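Local coordinates for esterase family protein (Staphylococcus aureus, PDB 7L0A) that probably hydrolyses S-formylglutathione to formate and glutathione, acting as a serine esterase of the esterase D family, at residues B[151-156]-B[244-249]; B[162-167]-B[212-217]; B[190-195]-B[229-234]; B[203-208]-B[224-229]. All coordinates share one frame; numbering follows the deposited sequence.

Contact 1: B[151-156]-B[244-249]; sequences PLSAVF and YAYWDQ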
# COMPACT_ATOMS: atom_id res chain seq x y z
N PRO B 151 -12.53 19.38 -11.38
CA PRO B 151 -13.18 19.92 -10.17
C PRO B 151 -14.67 19.61 -10.17
O PRO B 151 -15.37 19.91 -11.14
CB PRO B 151 -12.93 21.45 -10.28
CG PRO B 151 -11.90 21.61 -11.32
CD PRO B 151 -12.06 20.45 -12.28
N LEU B 152 -15.13 19.03 -9.08
CA LEU B 152 -16.52 18.64 -8.88
C LEU B 152 -17.11 19.52 -7.78
O LEU B 152 -16.59 19.55 -6.67
CB LEU B 152 -16.62 17.17 -8.46
CG LEU B 152 -16.03 16.13 -9.39
CD1 LEU B 152 -16.20 14.76 -8.71
CD2 LEU B 152 -16.68 16.14 -10.73
N SER B 153 -18.23 20.18 -8.07
CA SER B 153 -18.94 20.96 -7.06
C SER B 153 -17.97 21.81 -6.25
O SER B 153 -18.03 21.84 -5.00
CB SER B 153 -19.73 20.03 -6.13
OG SER B 153 -20.47 19.08 -6.90
N ALA B 154 -17.07 22.50 -6.96
CA ALA B 154 -15.88 23.06 -6.34
C ALA B 154 -16.14 24.41 -5.68
O ALA B 154 -17.05 25.17 -6.05
CB ALA B 154 -14.76 23.21 -7.37
N VAL B 155 -15.34 24.66 -4.65
CA VAL B 155 -15.18 25.97 -4.00
C VAL B 155 -14.19 26.80 -4.80
O VAL B 155 -13.00 26.46 -4.88
CB VAL B 155 -14.70 25.75 -2.56
CG1 VAL B 155 -14.24 27.04 -1.90
CG2 VAL B 155 -15.78 25.07 -1.70
N PHE B 156 -14.68 27.87 -5.43
CA PHE B 156 -13.85 28.74 -6.25
C PHE B 156 -13.63 30.13 -5.66
O PHE B 156 -12.80 30.91 -6.18
CB PHE B 156 -14.45 28.93 -7.66
CG PHE B 156 -14.44 27.68 -8.54
CD1 PHE B 156 -13.25 27.11 -8.94
CD2 PHE B 156 -15.64 27.13 -8.99
CE1 PHE B 156 -13.25 25.97 -9.77
CE2 PHE B 156 -15.64 26.01 -9.81
CZ PHE B 156 -14.45 25.42 -10.18
N TYR B 244 -22.94 12.55 -2.31
CA TYR B 244 -22.29 11.46 -3.01
C TYR B 244 -23.20 10.76 -4.00
O TYR B 244 -22.72 10.02 -4.88
CB TYR B 244 -21.73 10.47 -2.00
CG TYR B 244 -20.37 10.84 -1.50
CD1 TYR B 244 -19.24 10.57 -2.28
CD2 TYR B 244 -20.18 11.46 -0.28
CE1 TYR B 244 -17.97 10.92 -1.85
CE2 TYR B 244 -18.89 11.82 0.16
CZ TYR B 244 -17.81 11.53 -0.61
OH TYR B 244 -16.55 11.83 -0.18
N ALA B 245 -24.51 10.97 -3.91
CA ALA B 245 -25.35 10.50 -5.01
C ALA B 245 -24.96 11.20 -6.30
O ALA B 245 -24.90 10.57 -7.37
CB ALA B 245 -26.82 10.76 -4.68
N TYR B 246 -24.63 12.49 -6.23
CA TYR B 246 -24.12 13.18 -7.40
C TYR B 246 -22.66 12.82 -7.68
O TYR B 246 -22.31 12.53 -8.83
CB TYR B 246 -24.27 14.72 -7.24
CG TYR B 246 -23.72 15.46 -8.42
CD1 TYR B 246 -24.40 15.50 -9.63
CD2 TYR B 246 -22.49 16.15 -8.35
CE1 TYR B 246 -23.90 16.17 -10.72
CE2 TYR B 246 -21.99 16.80 -9.44
CZ TYR B 246 -22.69 16.81 -10.62
OH TYR B 246 -22.20 17.45 -11.74
N TRP B 247 -21.78 12.84 -6.66
CA TRP B 247 -20.37 12.56 -6.94
C TRP B 247 -20.14 11.14 -7.44
O TRP B 247 -19.20 10.92 -8.21
CB TRP B 247 -19.48 12.88 -5.71
CG TRP B 247 -19.63 14.34 -5.35
CD1 TRP B 247 -19.70 15.37 -6.21
CD2 TRP B 247 -19.83 14.89 -4.04
NE1 TRP B 247 -19.92 16.55 -5.52
CE2 TRP B 247 -19.98 16.28 -4.19
CE3 TRP B 247 -19.86 14.35 -2.76
CZ2 TRP B 247 -20.20 17.12 -3.12
CZ3 TRP B 247 -20.08 15.17 -1.70
CH2 TRP B 247 -20.23 16.57 -1.87
N ASP B 248 -21.04 10.18 -7.12
CA ASP B 248 -20.89 8.84 -7.71
C ASP B 248 -21.08 8.90 -9.23
O ASP B 248 -20.26 8.37 -9.99
CB ASP B 248 -21.91 7.90 -7.07
CG ASP B 248 -21.85 6.50 -7.62
OD1 ASP B 248 -20.77 5.94 -7.85
OD2 ASP B 248 -22.95 5.90 -7.81
N GLN B 249 -22.14 9.56 -9.67
CA GLN B 249 -22.40 9.72 -11.10
C GLN B 249 -21.32 10.53 -11.79
O GLN B 249 -20.90 10.20 -12.91
CB GLN B 249 -23.74 10.44 -11.30
CG GLN B 249 -24.96 9.74 -10.75
CD GLN B 249 -26.21 10.61 -10.85
OE1 GLN B 249 -26.77 11.02 -9.83
NE2 GLN B 249 -26.63 10.91 -12.07
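Ser-153 turns its hydroxyl anti to its own carbonyl carbon (chi1 -47°), and Trp-247 sets its indole the same way (chi1 -60°); the two meet where strand 148-152 has just ended. Trp-247 NE1 donates to Ser-153 OG over 2.9 Å, and the bond is nearly straight, with an N-H...O angle of 171°. The oxygen lies almost in the indole plane, so the ring is met at its edge, and the bond helps to set the rotation of the indole, together with the rings packed around it. Ser-153 CB also lies at this edge, 3.5 Å from Trp-247 NE1. On the strand, Leu-152 adds an apolar touch, its CB standing 4.2 Å from Trp-247 CD1. This is the acid side of an alpha/beta-hydrolase active site: Ser-153 packs against Asp-213, and the indole stands edge-to-face with His-242, the predicted acid and base of a charge relay with Ser-129. On the helix side, Tyr-246 CE2 comes within 3.7 Å of Ser-153 OG at an oblique approach. The other edge of the indole points into a face of Tyr-244, with Trp-247 CE3 over the ring centre, 3.6 Å above the plane. His-128 stacks on the same indole.

Contact 2: B[162-167]-B[212-217]; sequences MDLEWN and QDFLYQ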
# COMPACT_ATOMS: atom_id res chain seq x y z
N MET B 162 -16.63 30.24 4.23
CA MET B 162 -17.35 30.39 5.49
C MET B 162 -18.60 29.52 5.56
O MET B 162 -19.18 29.41 6.64
CB MET B 162 -17.69 31.87 5.68
CG MET B 162 -16.46 32.75 5.62
SD MET B 162 -15.44 32.52 7.08
CE MET B 162 -16.48 33.38 8.28
N ASP B 163 -19.02 28.91 4.46
CA ASP B 163 -20.22 28.09 4.43
C ASP B 163 -19.94 26.62 4.69
O ASP B 163 -20.88 25.82 4.67
CB ASP B 163 -20.92 28.21 3.07
CG ASP B 163 -21.62 29.54 2.89
OD1 ASP B 163 -21.57 30.38 3.82
OD2 ASP B 163 -22.23 29.75 1.82
N LEU B 164 -18.69 26.25 4.95
CA LEU B 164 -18.29 24.86 4.95
C LEU B 164 -18.21 24.29 6.37
O LEU B 164 -18.28 25.02 7.36
CB LEU B 164 -16.94 24.71 4.24
CG LEU B 164 -16.91 25.32 2.84
CD1 LEU B 164 -15.51 25.17 2.24
CD2 LEU B 164 -17.95 24.69 1.91
N GLU B 165 -18.02 22.97 6.44
CA GLU B 165 -18.11 22.20 7.68
C GLU B 165 -16.80 22.10 8.43
O GLU B 165 -16.46 21.04 8.98
CB GLU B 165 -18.66 20.81 7.36
CG GLU B 165 -20.08 20.81 6.82
CD GLU B 165 -21.05 21.51 7.75
OE1 GLU B 165 -20.92 21.35 8.98
OE2 GLU B 165 -21.94 22.24 7.24
N TRP B 166 -16.06 23.19 8.52
CA TRP B 166 -14.81 23.20 9.26
C TRP B 166 -15.00 22.83 10.72
O TRP B 166 -15.99 23.22 11.34
CB TRP B 166 -14.22 24.62 9.18
CG TRP B 166 -13.96 25.10 7.81
CD1 TRP B 166 -14.73 25.96 7.06
CD2 TRP B 166 -12.85 24.75 7.00
NE1 TRP B 166 -14.16 26.16 5.84
CE2 TRP B 166 -13.00 25.43 5.77
CE3 TRP B 166 -11.73 23.94 7.19
CZ2 TRP B 166 -12.07 25.30 4.73
CZ3 TRP B 166 -10.83 23.82 6.17
CH2 TRP B 166 -10.99 24.50 4.96
N ASN B 167 -14.02 22.11 11.28
CA ASN B 167 -13.98 21.95 12.74
C ASN B 167 -13.57 23.27 13.40
O ASN B 167 -13.26 24.27 12.75
CB ASN B 167 -13.06 20.77 13.13
CG ASN B 167 -11.57 21.02 12.87
OD1 ASN B 167 -11.11 22.15 12.68
ND2 ASN B 167 -10.80 19.96 12.97
N GLN B 212 -28.71 21.82 -8.22
CA GLN B 212 -29.27 22.13 -6.91
C GLN B 212 -28.20 22.45 -5.87
O GLN B 212 -28.54 22.76 -4.73
CB GLN B 212 -30.16 20.97 -6.44
CG GLN B 212 -31.50 20.88 -7.20
CD GLN B 212 -31.36 20.32 -8.61
OE1 GLN B 212 -30.82 19.23 -8.82
NE2 GLN B 212 -31.88 21.06 -9.59
N ASP B 213 -26.93 22.36 -6.23
CA ASP B 213 -25.83 22.59 -5.29
C ASP B 213 -25.79 24.05 -4.86
O ASP B 213 -26.00 24.95 -5.67
CB ASP B 213 -24.53 22.20 -5.97
CG ASP B 213 -23.43 21.90 -5.02
OD1 ASP B 213 -23.04 22.79 -4.25
OD2 ASP B 213 -22.91 20.77 -5.06
N PHE B 214 -25.53 24.30 -3.57
CA PHE B 214 -25.41 25.68 -3.11
C PHE B 214 -24.26 26.42 -3.78
O PHE B 214 -24.25 27.66 -3.76
CB PHE B 214 -25.30 25.73 -1.58
CG PHE B 214 -23.97 25.31 -1.01
CD1 PHE B 214 -23.68 23.98 -0.81
CD2 PHE B 214 -23.03 26.25 -0.63
CE1 PHE B 214 -22.48 23.60 -0.26
CE2 PHE B 214 -21.82 25.88 -0.08
CZ PHE B 214 -21.54 24.56 0.10
N LEU B 215 -23.32 25.70 -4.39
CA LEU B 215 -22.19 26.30 -5.08
C LEU B 215 -22.40 26.44 -6.59
O LEU B 215 -21.49 26.90 -7.29
CB LEU B 215 -20.92 25.48 -4.82
CG LEU B 215 -20.45 25.37 -3.37
CD1 LEU B 215 -19.29 24.44 -3.22
CD2 LEU B 215 -20.10 26.78 -2.84
N TYR B 216 -23.58 26.10 -7.10
CA TYR B 216 -23.78 26.04 -8.54
C TYR B 216 -23.56 27.40 -9.20
O TYR B 216 -22.89 27.50 -10.23
CB TYR B 216 -25.18 25.52 -8.85
CG TYR B 216 -25.51 25.43 -10.32
CD1 TYR B 216 -24.82 24.56 -11.16
CD2 TYR B 216 -26.54 26.18 -10.85
CE1 TYR B 216 -25.14 24.47 -12.51
CE2 TYR B 216 -26.87 26.08 -12.20
CZ TYR B 216 -26.16 25.25 -13.02
OH TYR B 216 -26.50 25.17 -14.37
N GLN B 217 -24.16 28.46 -8.64
CA GLN B 217 -24.01 29.77 -9.28
C GLN B 217 -22.56 30.23 -9.26
O GLN B 217 -22.08 30.80 -10.25
CB GLN B 217 -24.94 30.79 -8.62
CG GLN B 217 -24.90 32.15 -9.30
CD GLN B 217 -25.28 32.09 -10.78
OE1 GLN B 217 -26.31 31.52 -11.15
NE2 GLN B 217 -24.43 32.67 -11.64
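Phe-214 and Leu-164 meet at the protein surface, with Asp-163 beside them. From Phe-214 CB the ring swings out between the backbone N and the carbonyl carbon, chi1 75°, which carries it toward the loop 162-167. Along one side of the ring, CE2 comes to 4.0 Å from Asp-163 CB, an oblique approach by the methylene. At the far end, CZ meets Leu-164 CD2, also at 4.0 Å; this methyl comes to the ring edge near its plane, and the two side chains lie roughly at right angles. Toward this same outer end, one face of the ring lies over Leu-215 CG, 3.6 Å from its plane and offset toward the rim. No hydrogen bond spans the two segments, so the contact is purely apolar and small. The backbone that carries Phe-214 is shaped by a type I beta turn from Asp-213 to Tyr-216, and Leu-215 N donates to Asp-213 OD1 at 2.9 Å and 165°, a capping bond ahead of the helix. The other carboxylate oxygen, Asp-213 OD2, is hydrogen-bonded to His-242 ND1, as expected of the acid in the predicted charge relay. Phe-214 lies between strand 204-210 and helix 216-228 in the chain, its ring meeting that of His-242, while Leu-164, in the loop before helix 168-177, rests on Met-130 at the start of helix 130-141.

Contact 3: B[190-195]-B[229-234]; sequences YLLDKA and INVPYQ
A Schellman motif ends helix 216-228 here, and the residues around it pack on helix 188-197. Asn-230, with positive phi, is its C-prime residue: Asn-230 N turns back to Ser-227 O and Val-231 N to Leu-226 O. Ile-229 and Val-231, which flank Asn-230, both direct their side chains at Leu-192. Ile-229 CD1 makes the closest approach, 3.6 Å from Leu-192 CG and 3.8 Å from Leu-192 CD2, so the methyl sits at the fork of the leucine. Ile-229 reaches this position with CG1 between its backbone N and carbonyl carbon (chi1 58°). Val-231 adds a lighter touch: its CG2 lies 4.1 Å from Leu-192 CD1, the two side chains running past one another in opposite directions. Leu-192 itself holds CG anti to the backbone N (chi1 -178°), which extends its branches toward both partners. On the solvent side, Asp-193 OD1 comes to 4.5 Å from Ile-229 CD1, but its polar need is met by a hydrogen bond with Tyr-225 OH. No hydrogen bond joins the two segments directly. Leu-192 also rests on Leu-226 of helix 216-228 and Leu-140 of helix 130-141, while Tyr-233 OH bonds Ser-227 OG. The whole is a hydrophobic seam of the alpha/beta-hydrolase fold, in which a Schellman-capped helix leads into the last strand, 234-238, with helix 188-197 packed against the turn.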
# COMPACT_ATOMS: atom_id res chain seq x y z
N TYR B 190 -6.94 34.53 -8.65
CA TYR B 190 -5.57 35.04 -8.73
C TYR B 190 -4.65 34.01 -9.34
O TYR B 190 -3.80 34.34 -10.18
CB TYR B 190 -5.07 35.43 -7.33
CG TYR B 190 -3.61 35.83 -7.27
CD1 TYR B 190 -2.61 34.87 -7.05
CD2 TYR B 190 -3.23 37.14 -7.44
CE1 TYR B 190 -1.29 35.22 -7.02
CE2 TYR B 190 -1.91 37.50 -7.40
CZ TYR B 190 -0.95 36.55 -7.17
OH TYR B 190 0.37 36.94 -7.14
N LEU B 191 -4.79 32.74 -8.95
CA LEU B 191 -3.95 31.71 -9.53
C LEU B 191 -4.20 31.59 -11.02
O LEU B 191 -3.28 31.33 -11.81
CB LEU B 191 -4.23 30.38 -8.85
CG LEU B 191 -3.80 30.27 -7.37
CD1 LEU B 191 -4.28 28.93 -6.83
CD2 LEU B 191 -2.31 30.38 -7.26
N LEU B 192 -5.45 31.75 -11.43
CA LEU B 192 -5.80 31.65 -12.84
C LEU B 192 -5.13 32.76 -13.64
O LEU B 192 -4.51 32.50 -14.68
CB LEU B 192 -7.31 31.70 -12.98
CG LEU B 192 -7.95 31.56 -14.36
CD1 LEU B 192 -7.61 30.26 -15.05
CD2 LEU B 192 -9.46 31.68 -14.10
N ASP B 193 -5.24 33.99 -13.15
CA ASP B 193 -4.62 35.12 -13.82
C ASP B 193 -3.11 34.97 -13.89
O ASP B 193 -2.49 35.35 -14.90
CB ASP B 193 -5.00 36.41 -13.12
CG ASP B 193 -6.47 36.77 -13.31
OD1 ASP B 193 -7.11 36.27 -14.27
OD2 ASP B 193 -6.97 37.57 -12.49
N LYS B 194 -2.49 34.43 -12.84
CA LYS B 194 -1.05 34.25 -12.83
C LYS B 194 -0.62 33.15 -13.79
O LYS B 194 0.36 33.30 -14.53
CB LYS B 194 -0.59 33.95 -11.41
CG LYS B 194 0.91 33.94 -11.19
CD LYS B 194 1.21 33.70 -9.73
CE LYS B 194 2.71 33.51 -9.52
NZ LYS B 194 3.14 32.22 -10.12
N ALA B 195 -1.36 32.04 -13.83
CA ALA B 195 -0.98 30.90 -14.67
C ALA B 195 -0.92 31.30 -16.13
O ALA B 195 0.02 30.92 -16.85
CB ALA B 195 -1.97 29.75 -14.47
N ILE B 229 -11.51 34.85 -20.46
CA ILE B 229 -10.06 34.90 -20.62
C ILE B 229 -9.54 33.76 -21.49
O ILE B 229 -8.33 33.51 -21.53
CB ILE B 229 -9.35 34.93 -19.26
CG1 ILE B 229 -9.71 33.72 -18.43
CG2 ILE B 229 -9.69 36.22 -18.49
CD1 ILE B 229 -8.74 33.46 -17.34
N ASN B 230 -10.43 33.07 -22.20
CA ASN B 230 -10.06 32.12 -23.25
C ASN B 230 -9.27 30.93 -22.72
O ASN B 230 -8.37 30.41 -23.39
CB ASN B 230 -9.28 32.80 -24.37
CG ASN B 230 -9.20 31.96 -25.62
OD1 ASN B 230 -10.13 31.24 -25.97
ND2 ASN B 230 -8.05 32.02 -26.29
N VAL B 231 -9.63 30.43 -21.54
CA VAL B 231 -9.09 29.19 -21.01
C VAL B 231 -10.05 28.07 -21.39
O VAL B 231 -11.24 28.16 -21.03
CB VAL B 231 -8.89 29.26 -19.50
CG1 VAL B 231 -8.45 27.92 -18.94
CG2 VAL B 231 -7.86 30.32 -19.16
N PRO B 232 -9.61 27.04 -22.09
CA PRO B 232 -10.55 26.00 -22.53
C PRO B 232 -11.04 25.15 -21.37
O PRO B 232 -10.32 24.90 -20.39
CB PRO B 232 -9.75 25.20 -23.56
CG PRO B 232 -8.34 25.45 -23.26
CD PRO B 232 -8.25 26.85 -22.63
N TYR B 233 -12.29 24.70 -21.48
CA TYR B 233 -12.84 23.79 -20.50
C TYR B 233 -14.08 23.12 -21.08
O TYR B 233 -14.64 23.59 -22.07
CB TYR B 233 -13.22 24.51 -19.20
CG TYR B 233 -14.35 25.48 -19.43
CD1 TYR B 233 -14.10 26.76 -19.91
CD2 TYR B 233 -15.68 25.12 -19.21
CE1 TYR B 233 -15.13 27.63 -20.15
CE2 TYR B 233 -16.70 26.00 -19.45
CZ TYR B 233 -16.42 27.26 -19.93
OH TYR B 233 -17.44 28.18 -20.17
N GLN B 234 -14.48 22.04 -20.43
CA GLN B 234 -15.80 21.45 -20.60
C GLN B 234 -16.55 21.58 -19.29
O GLN B 234 -15.98 21.34 -18.22
CB GLN B 234 -15.71 19.98 -20.99
CG GLN B 234 -15.15 19.79 -22.37
CD GLN B 234 -14.86 18.35 -22.67
OE1 GLN B 234 -13.69 17.97 -22.80
NE2 GLN B 234 -15.90 17.53 -22.76

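Contact 4: B[203-208]-B[224-229]; sequences PKLLIM and DYLSRI
Apolar packing accounts for everything that passes between strand 204-210 and helix 216-228 here. Leu-226 CD1 is the methyl that does the touching on the helix. It meets Ile-207 CD1 at 3.6 Å, the two side chains reaching toward each other tip to tip, and stands 4.3 Å from Leu-205 CD1, a looser touch. Leu-205 and Ile-207 are two apart on the strand and so point to the same side of the sheet, offering the methyl a pair of neighbours. Ile-207 places CG1 anti to its carbonyl carbon (chi1 -59°), and Leu-226 does the same with CG, which brings the two ends together.

Hydrogen bonds stay within each element or run to its neighbours. Arg-228 N bonds Asp-224 O at 3.0 Å in the helix, and the strand pairs Leu-205 and Ile-207 with Gln-234 of strand 234-238.

Strand, helix and the next strand form a beta-alpha-beta unit, and this contact is one place where the C-terminal end of the helix meets the sheet. With three buried side chains and no polar link, the hold between these two segments is apolar, made by methyl contacts and not by directional polar bonds.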
# COMPACT_ATOMS: atom_id res chain seq x y z
N PRO B 203 -3.93 22.05 -17.32
CA PRO B 203 -4.51 20.75 -17.71
C PRO B 203 -5.84 20.95 -18.44
O PRO B 203 -6.55 21.93 -18.25
CB PRO B 203 -4.72 20.03 -16.38
CG PRO B 203 -3.81 20.74 -15.39
CD PRO B 203 -3.74 22.16 -15.86
N LYS B 204 -6.19 19.96 -19.26
CA LYS B 204 -7.56 19.93 -19.78
C LYS B 204 -8.53 19.87 -18.60
O LYS B 204 -8.34 19.08 -17.67
CB LYS B 204 -7.74 18.74 -20.72
CG LYS B 204 -8.87 18.88 -21.72
CD LYS B 204 -8.81 17.78 -22.78
CE LYS B 204 -10.11 17.73 -23.58
NZ LYS B 204 -10.10 16.65 -24.60
N LEU B 205 -9.56 20.71 -18.64
CA LEU B 205 -10.50 20.87 -17.54
C LEU B 205 -11.87 20.30 -17.87
O LEU B 205 -12.47 20.65 -18.90
CB LEU B 205 -10.64 22.35 -17.19
CG LEU B 205 -9.41 23.03 -16.62
CD1 LEU B 205 -9.69 24.54 -16.54
CD2 LEU B 205 -9.07 22.48 -15.25
N LEU B 206 -12.38 19.46 -16.96
CA LEU B 206 -13.78 19.04 -16.96
C LEU B 206 -14.34 19.49 -15.62
O LEU B 206 -13.92 18.99 -14.57
CB LEU B 206 -13.92 17.53 -17.17
CG LEU B 206 -15.34 17.02 -16.96
CD1 LEU B 206 -16.30 17.59 -17.95
CD2 LEU B 206 -15.32 15.49 -17.01
N ILE B 207 -15.25 20.46 -15.65
CA ILE B 207 -15.83 21.03 -14.45
C ILE B 207 -17.28 20.59 -14.37
O ILE B 207 -18.02 20.71 -15.34
CB ILE B 207 -15.71 22.57 -14.45
CG1 ILE B 207 -14.24 22.96 -14.54
CG2 ILE B 207 -16.41 23.17 -13.24
CD1 ILE B 207 -13.99 24.44 -14.79
N MET B 208 -17.69 20.05 -13.22
CA MET B 208 -19.03 19.49 -13.08
C MET B 208 -19.66 20.00 -11.79
O MET B 208 -18.99 20.15 -10.76
CB MET B 208 -19.02 17.95 -13.10
CG MET B 208 -18.03 17.35 -14.07
SD MET B 208 -18.13 15.52 -14.15
CE MET B 208 -19.64 15.35 -15.05
N ASP B 224 -17.77 31.21 -16.56
CA ASP B 224 -17.94 32.43 -17.34
C ASP B 224 -16.64 33.23 -17.42
O ASP B 224 -16.28 33.75 -18.50
CB ASP B 224 -19.06 33.25 -16.71
CG ASP B 224 -20.45 32.76 -17.09
OD1 ASP B 224 -20.54 31.83 -17.92
OD2 ASP B 224 -21.44 33.30 -16.55
N TYR B 225 -15.92 33.33 -16.32
CA TYR B 225 -14.62 33.98 -16.36
C TYR B 225 -13.62 33.20 -17.21
O TYR B 225 -12.91 33.79 -18.03
CB TYR B 225 -14.09 34.22 -14.93
CG TYR B 225 -12.82 35.06 -14.92
CD1 TYR B 225 -12.81 36.34 -15.45
CD2 TYR B 225 -11.62 34.56 -14.40
CE1 TYR B 225 -11.64 37.11 -15.46
CE2 TYR B 225 -10.45 35.32 -14.42
CZ TYR B 225 -10.47 36.60 -14.95
OH TYR B 225 -9.31 37.35 -14.96
N LEU B 226 -13.56 31.88 -17.05
CA LEU B 226 -12.74 31.07 -17.95
C LEU B 226 -13.02 31.41 -19.41
O LEU B 226 -12.09 31.57 -20.22
CB LEU B 226 -12.98 29.58 -17.72
CG LEU B 226 -12.49 29.01 -16.41
CD1 LEU B 226 -12.84 27.50 -16.39
CD2 LEU B 226 -11.02 29.20 -16.23
N SER B 227 -14.30 31.49 -19.78
CA SER B 227 -14.65 31.81 -21.16
C SER B 227 -14.10 33.18 -21.56
O SER B 227 -13.59 33.37 -22.68
CB SER B 227 -16.16 31.80 -21.37
OG SER B 227 -16.68 30.46 -21.33
N ARG B 228 -14.21 34.16 -20.66
CA ARG B 228 -13.81 35.53 -21.00
C ARG B 228 -12.30 35.65 -21.17
O ARG B 228 -11.84 36.50 -21.93
CB ARG B 228 -14.30 36.53 -19.95
CG ARG B 228 -15.82 36.75 -19.99
CD ARG B 228 -16.30 37.93 -19.17
NE ARG B 228 -15.93 37.90 -17.76
CZ ARG B 228 -16.62 37.26 -16.81
NH1 ARG B 228 -17.68 36.56 -17.13
NH2 ARG B 228 -16.23 37.31 -15.55
N ILE B 229 -11.51 34.85 -20.46
CA ILE B 229 -10.06 34.90 -20.62
C ILE B 229 -9.54 33.76 -21.49
O ILE B 229 -8.33 33.51 -21.53
CB ILE B 229 -9.35 34.93 -19.26
CG1 ILE B 229 -9.71 33.72 -18.43
CG2 ILE B 229 -9.69 36.22 -18.49
CD1 ILE B 229 -8.74 33.46 -17.34

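Following the chain, strand 148-152 opens contact 1, which closes only at helix 244-259 and so encloses the other three. Contact 2 starts next, in the loop 162-167, and contact 3 at helix 188-197. Contact 4 then begins on strand 204-210 before contact 2 closes at 212-217, so contact 2 crosses both contact 3 and contact 4. Contact 4 closes at 224-229 and sits within contact 3, with which it shares Ile-229. Contacts 1 and 4 meet in the sheet, where strands 148-152 and 204-210 are neighbours; contacts 1 and 2 touch through Ser-153, Asp-213 and Leu-215 near the predicted catalytic residues, while contact 4 ties helix 216-228 to the sheet and contact 3 joins its end to helix 188-197.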